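Local coordinates for glycosyl hydrolase family 2, TIM barrel domain protein (Parabacteroides merdae ATCC 43184, PDB 6DXU) that probably hydrolyses beta-glucuronides in the human gut as a bacterial glycoside hydrolase family 2 beta-glucuronidase, at residues 402-413 and 448-459. Residues are numbered along the deposited sequence; the frame is centred on the assembly and turned at random.
Sequences KKQARRMLANMI and FMKELHDMAHRL
Arg406 meets Glu451 in a salt bridge that rests on NH2 of Arg406, which donates to OE2 of Glu451 at 3.1 Å with an N-H...O angle of 161°; the second approach, Arg406 NE to Glu451 OE1, is modelled implausibly close, so its details are doubtful. OE2 of Glu451 lies in the guanidinium plane of Arg406. Glu451 gets there fully extended, CG anti to the backbone N (chi1 -178°). Next to the ion pair, the methyl CE of Met455 packs against CG of Arg406 at 3.6 Å, and the Arg406 side chain is the knob in the hole formed by Phe448, Glu451, Leu452 and Met455. These stretches of the two helices run side by side, 25° from parallel, as neighbours on the outside of the TIM barrel, with strand 422-429 between them in sequence. At the start of both segments CG of Lys402 lies over one face of the Phe448 ring, 3.9 Å from its centroid, and CB of Ala405 meets the rim at CZ of Phe448 (3.7 Å). An alanine in place of Phe448 would probably leave the Lys402 stem and Ala405 without their packing partner. Deeper in, CD2 of Leu409 touches CD2 of Leu452 at 3.8 Å, and CD1 of Ile413 rests on CA of Ala456.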
loop_
_atom_site.group_PDB
_atom_site.type_symbol
_atom_site.label_atom_id
_atom_site.label_comp_id
_atom_site.label_asym_id
_atom_site.label_seq_id
_atom_site.Cartn_x
_atom_site.Cartn_y
_atom_site.Cartn_z
ATOM N N LYS D 402 -10.874 -13.002 -10.620
ATOM C CA LYS D 402 -10.632 -14.440 -10.644
ATOM C C LYS D 402 -10.544 -15.012 -9.238
ATOM O O LYS D 402 -11.094 -16.086 -8.961
ATOM C CB LYS D 402 -9.346 -14.728 -11.412
ATOM C CG LYS D 402 -9.458 -14.558 -12.915
ATOM C CD LYS D 402 -8.109 -14.924 -13.525
ATOM C CE LYS D 402 -7.867 -14.248 -14.833
ATOM N NZ LYS D 402 -7.388 -12.884 -14.626
ATOM N N LYS D 403 -9.872 -14.307 -8.330
ATOM C CA LYS D 403 -9.788 -14.820 -6.966
ATOM C C LYS D 403 -11.179 -14.922 -6.362
ATOM O O LYS D 403 -11.490 -15.892 -5.662
ATOM C CB LYS D 403 -8.893 -13.926 -6.105
ATOM C CG LYS D 403 -7.403 -14.192 -6.283
ATOM C CD LYS D 403 -6.559 -13.235 -5.444
ATOM C CE LYS D 403 -5.071 -13.368 -5.767
ATOM N NZ LYS D 403 -4.275 -12.274 -5.126
ATOM N N GLN D 404 -12.051 -13.955 -6.670
ATOM C CA GLN D 404 -13.420 -14.030 -6.171
ATOM C C GLN D 404 -14.150 -15.247 -6.725
ATOM O O GLN D 404 -14.865 -15.936 -5.988
ATOM C CB GLN D 404 -14.201 -12.758 -6.515
ATOM C CG GLN D 404 -15.645 -12.842 -6.010
ATOM C CD GLN D 404 -16.574 -11.793 -6.600
ATOM O OE1 GLN D 404 -16.186 -11.003 -7.462
ATOM N NE2 GLN D 404 -17.820 -11.795 -6.138
ATOM N N ALA D 405 -14.013 -15.513 -8.030
ATOM C CA ALA D 405 -14.714 -16.652 -8.612
ATOM C C ALA D 405 -14.252 -17.969 -7.992
ATOM O O ALA D 405 -15.078 -18.821 -7.636
ATOM C CB ALA D 405 -14.525 -16.673 -10.129
ATOM N N ARG D 406 -12.932 -18.162 -7.873
ATOM C CA ARG D 406 -12.402 -19.368 -7.241
ATOM C C ARG D 406 -12.930 -19.518 -5.823
ATOM O O ARG D 406 -13.303 -20.618 -5.390
ATOM C CB ARG D 406 -10.866 -19.322 -7.207
ATOM C CG ARG D 406 -10.183 -19.377 -8.566
ATOM C CD ARG D 406 -8.640 -19.415 -8.408
ATOM N NE ARG D 406 -7.962 -19.130 -9.673
ATOM C CZ ARG D 406 -7.283 -18.010 -9.942
ATOM N NH1 ARG D 406 -7.157 -17.055 -9.026
ATOM N NH2 ARG D 406 -6.715 -17.845 -11.135
ATOM N N ARG D 407 -12.915 -18.419 -5.069
ATOM C CA ARG D 407 -13.344 -18.455 -3.675
ATOM C C ARG D 407 -14.815 -18.817 -3.560
ATOM O O ARG D 407 -15.204 -19.601 -2.685
ATOM C CB ARG D 407 -13.073 -17.102 -3.022
ATOM C CG ARG D 407 -13.501 -17.017 -1.566
ATOM C CD ARG D 407 -13.076 -15.670 -0.959
ATOM N NE ARG D 407 -13.783 -14.533 -1.565
ATOM C CZ ARG D 407 -13.206 -13.587 -2.306
ATOM N NH1 ARG D 407 -11.898 -13.619 -2.538
ATOM N NH2 ARG D 407 -13.934 -12.588 -2.800
ATOM N N MET D 408 -15.660 -18.226 -4.411
ATOM C CA MET D 408 -17.080 -18.535 -4.327
ATOM C C MET D 408 -17.376 -19.955 -4.784
ATOM O O MET D 408 -18.314 -20.576 -4.280
ATOM C CB MET D 408 -17.886 -17.522 -5.130
ATOM C CG MET D 408 -17.804 -16.109 -4.534
ATOM S SD MET D 408 -18.918 -14.939 -5.333
ATOM C CE MET D 408 -20.471 -15.276 -4.478
ATOM N N LEU D 409 -16.616 -20.479 -5.746
ATOM C CA LEU D 409 -16.803 -21.874 -6.123
ATOM C C LEU D 409 -16.429 -22.794 -4.972
ATOM O O LEU D 409 -17.193 -23.704 -4.611
ATOM C CB LEU D 409 -15.982 -22.199 -7.374
ATOM C CG LEU D 409 -16.006 -23.657 -7.858
ATOM C CD1 LEU D 409 -17.430 -24.131 -8.206
ATOM C CD2 LEU D 409 -15.073 -23.864 -9.044
ATOM N N ALA D 410 -15.258 -22.560 -4.373
ATOM C CA ALA D 410 -14.819 -23.380 -3.246
ATOM C C ALA D 410 -15.785 -23.266 -2.076
ATOM O O ALA D 410 -16.159 -24.278 -1.472
ATOM C CB ALA D 410 -13.398 -22.979 -2.820
ATOM N N ASN D 411 -16.225 -22.044 -1.758
ATOM C CA ASN D 411 -17.156 -21.864 -0.650
ATOM C C ASN D 411 -18.462 -22.617 -0.904
ATOM O O ASN D 411 -18.989 -23.280 -0.005
ATOM C CB ASN D 411 -17.439 -20.371 -0.431
ATOM C CG ASN D 411 -16.316 -19.649 0.312
ATOM O OD1 ASN D 411 -15.383 -20.278 0.818
ATOM N ND2 ASN D 411 -16.404 -18.312 0.373
ATOM N N MET D 412 -18.994 -22.531 -2.127
ATOM C CA MET D 412 -20.260 -23.185 -2.438
ATOM C C MET D 412 -20.156 -24.697 -2.281
ATOM O O MET D 412 -21.043 -25.341 -1.707
ATOM C CB MET D 412 -20.686 -22.819 -3.862
ATOM C CG MET D 412 -21.953 -23.513 -4.318
ATOM S SD MET D 412 -22.460 -22.953 -5.955
ATOM C CE MET D 412 -21.146 -23.611 -6.997
ATOM N N ILE D 413 -19.084 -25.283 -2.809
ATOM C CA ILE D 413 -18.914 -26.733 -2.741
ATOM C C ILE D 413 -18.692 -27.176 -1.303
ATOM O O ILE D 413 -19.335 -28.117 -0.826
ATOM C CB ILE D 413 -17.760 -27.181 -3.653
ATOM C CG1 ILE D 413 -18.134 -26.907 -5.113
ATOM C CG2 ILE D 413 -17.442 -28.669 -3.403
ATOM C CD1 ILE D 413 -17.013 -27.154 -6.104
ATOM N N PHE D 448 -9.519 -20.157 -17.745
ATOM C CA PHE D 448 -10.062 -19.978 -16.403
ATOM C C PHE D 448 -11.224 -20.927 -16.161
ATOM O O PHE D 448 -11.397 -21.428 -15.045
ATOM C CB PHE D 448 -10.492 -18.531 -16.175
ATOM C CG PHE D 448 -10.876 -18.243 -14.749
ATOM C CD1 PHE D 448 -9.943 -18.381 -13.735
ATOM C CD2 PHE D 448 -12.181 -17.885 -14.420
ATOM C CE1 PHE D 448 -10.287 -18.137 -12.412
ATOM C CE2 PHE D 448 -12.539 -17.638 -13.096
ATOM C CZ PHE D 448 -11.597 -17.763 -12.096
ATOM N N MET D 449 -12.048 -21.176 -17.190
ATOM C CA MET D 449 -13.122 -22.163 -17.045
ATOM C C MET D 449 -12.552 -23.532 -16.700
ATOM O O MET D 449 -13.104 -24.250 -15.855
ATOM C CB MET D 449 -13.957 -22.240 -18.326
ATOM C CG MET D 449 -15.192 -23.133 -18.233
ATOM S SD MET D 449 -16.514 -22.336 -17.302
ATOM C CE MET D 449 -17.079 -21.115 -18.503
ATOM N N LYS D 450 -11.438 -23.912 -17.335
ATOM C CA LYS D 450 -10.851 -25.218 -17.031
ATOM C C LYS D 450 -10.278 -25.239 -15.623
ATOM O O LYS D 450 -10.383 -26.250 -14.918
ATOM C CB LYS D 450 -9.768 -25.572 -18.057
ATOM C CG LYS D 450 -9.190 -26.999 -17.898
ATOM C CD LYS D 450 -10.319 -28.031 -17.904
ATOM C CE LYS D 450 -9.817 -29.436 -18.293
ATOM N NZ LYS D 450 -8.842 -29.997 -17.293
ATOM N N GLU D 451 -9.693 -24.121 -15.182
ATOM C CA GLU D 451 -9.202 -24.064 -13.811
ATOM C C GLU D 451 -10.343 -24.294 -12.823
ATOM O O GLU D 451 -10.196 -25.052 -11.862
ATOM C CB GLU D 451 -8.517 -22.727 -13.539
ATOM C CG GLU D 451 -7.939 -22.647 -12.135
ATOM C CD GLU D 451 -7.301 -21.296 -11.816
ATOM O OE1 GLU D 451 -6.973 -21.076 -10.636
ATOM O OE2 GLU D 451 -7.104 -20.478 -12.734
ATOM N N LEU D 452 -11.496 -23.646 -13.048
ATOM C CA LEU D 452 -12.658 -23.839 -12.172
ATOM C C LEU D 452 -13.179 -25.278 -12.223
ATOM O O LEU D 452 -13.512 -25.866 -11.190
ATOM C CB LEU D 452 -13.781 -22.870 -12.563
ATOM C CG LEU D 452 -13.560 -21.363 -12.393
ATOM C CD1 LEU D 452 -14.752 -20.583 -12.970
ATOM C CD2 LEU D 452 -13.368 -21.014 -10.928
ATOM N N HIS D 453 -13.319 -25.835 -13.427
ATOM C CA HIS D 453 -13.710 -27.241 -13.560
ATOM C C HIS D 453 -12.761 -28.144 -12.785
ATOM O O HIS D 453 -13.192 -29.065 -12.074
ATOM C CB HIS D 453 -13.732 -27.635 -15.044
ATOM C CG HIS D 453 -13.895 -29.109 -15.284
ATOM N ND1 HIS D 453 -15.130 -29.718 -15.358
ATOM C CD2 HIS D 453 -12.980 -30.092 -15.486
ATOM C CE1 HIS D 453 -14.973 -31.013 -15.582
ATOM N NE2 HIS D 453 -13.676 -31.268 -15.665
ATOM N N ASP D 454 -11.455 -27.910 -12.934
ATOM C CA ASP D 454 -10.486 -28.744 -12.238
ATOM C C ASP D 454 -10.624 -28.590 -10.733
ATOM O O ASP D 454 -10.499 -29.565 -9.987
ATOM C CB ASP D 454 -9.063 -28.386 -12.677
ATOM C CG ASP D 454 -8.771 -28.799 -14.110
ATOM O OD1 ASP D 454 -9.522 -29.637 -14.652
ATOM O OD2 ASP D 454 -7.783 -28.289 -14.685
ATOM N N MET D 455 -10.879 -27.367 -10.263
ATOM C CA MET D 455 -11.043 -27.157 -8.827
ATOM C C MET D 455 -12.278 -27.880 -8.299
ATOM O O MET D 455 -12.233 -28.486 -7.221
ATOM C CB MET D 455 -11.124 -25.656 -8.515
ATOM C CG MET D 455 -11.245 -25.334 -7.020
ATOM S SD MET D 455 -11.437 -23.549 -6.701
ATOM C CE MET D 455 -10.694 -22.931 -8.191
ATOM N N ALA D 456 -13.397 -27.813 -9.027
ATOM C CA ALA D 456 -14.605 -28.516 -8.587
ATOM C C ALA D 456 -14.349 -30.009 -8.431
ATOM O O ALA D 456 -14.759 -30.618 -7.435
ATOM C CB ALA D 456 -15.751 -28.280 -9.568
ATOM N N HIS D 457 -13.674 -30.615 -9.411
ATOM C CA HIS D 457 -13.392 -32.046 -9.331
ATOM C C HIS D 457 -12.356 -32.359 -8.268
ATOM O O HIS D 457 -12.422 -33.430 -7.648
ATOM C CB HIS D 457 -12.986 -32.573 -10.711
ATOM C CG HIS D 457 -14.164 -32.869 -11.587
ATOM N ND1 HIS D 457 -14.899 -34.031 -11.469
ATOM C CD2 HIS D 457 -14.807 -32.111 -12.508
ATOM C CE1 HIS D 457 -15.911 -33.999 -12.319
ATOM N NE2 HIS D 457 -15.878 -32.844 -12.959
ATOM N N ARG D 458 -11.412 -31.436 -8.033
ATOM C CA ARG D 458 -10.471 -31.606 -6.935
ATOM C C ARG D 458 -11.214 -31.599 -5.603
ATOM O O ARG D 458 -10.958 -32.439 -4.738
ATOM C CB ARG D 458 -9.418 -30.483 -6.987
ATOM C CG ARG D 458 -7.954 -30.890 -7.167
ATOM C CD ARG D 458 -7.091 -29.934 -8.060
ATOM N NE ARG D 458 -7.548 -28.545 -8.253
ATOM C CZ ARG D 458 -7.317 -27.847 -9.372
ATOM N NH1 ARG D 458 -6.654 -28.425 -10.369
ATOM N NH2 ARG D 458 -7.723 -26.579 -9.507
ATOM N N LEU D 459 -12.195 -30.708 -5.452
ATOM C CA LEU D 459 -12.921 -30.601 -4.190
ATOM C C LEU D 459 -13.973 -31.697 -4.025
ATOM O O LEU D 459 -14.213 -32.168 -2.909
ATOM C CB LEU D 459 -13.578 -29.222 -4.101
ATOM C CG LEU D 459 -12.601 -28.068 -3.890
ATOM C CD1 LEU D 459 -13.320 -26.726 -3.982
ATOM C CD2 LEU D 459 -11.933 -28.247 -2.530
#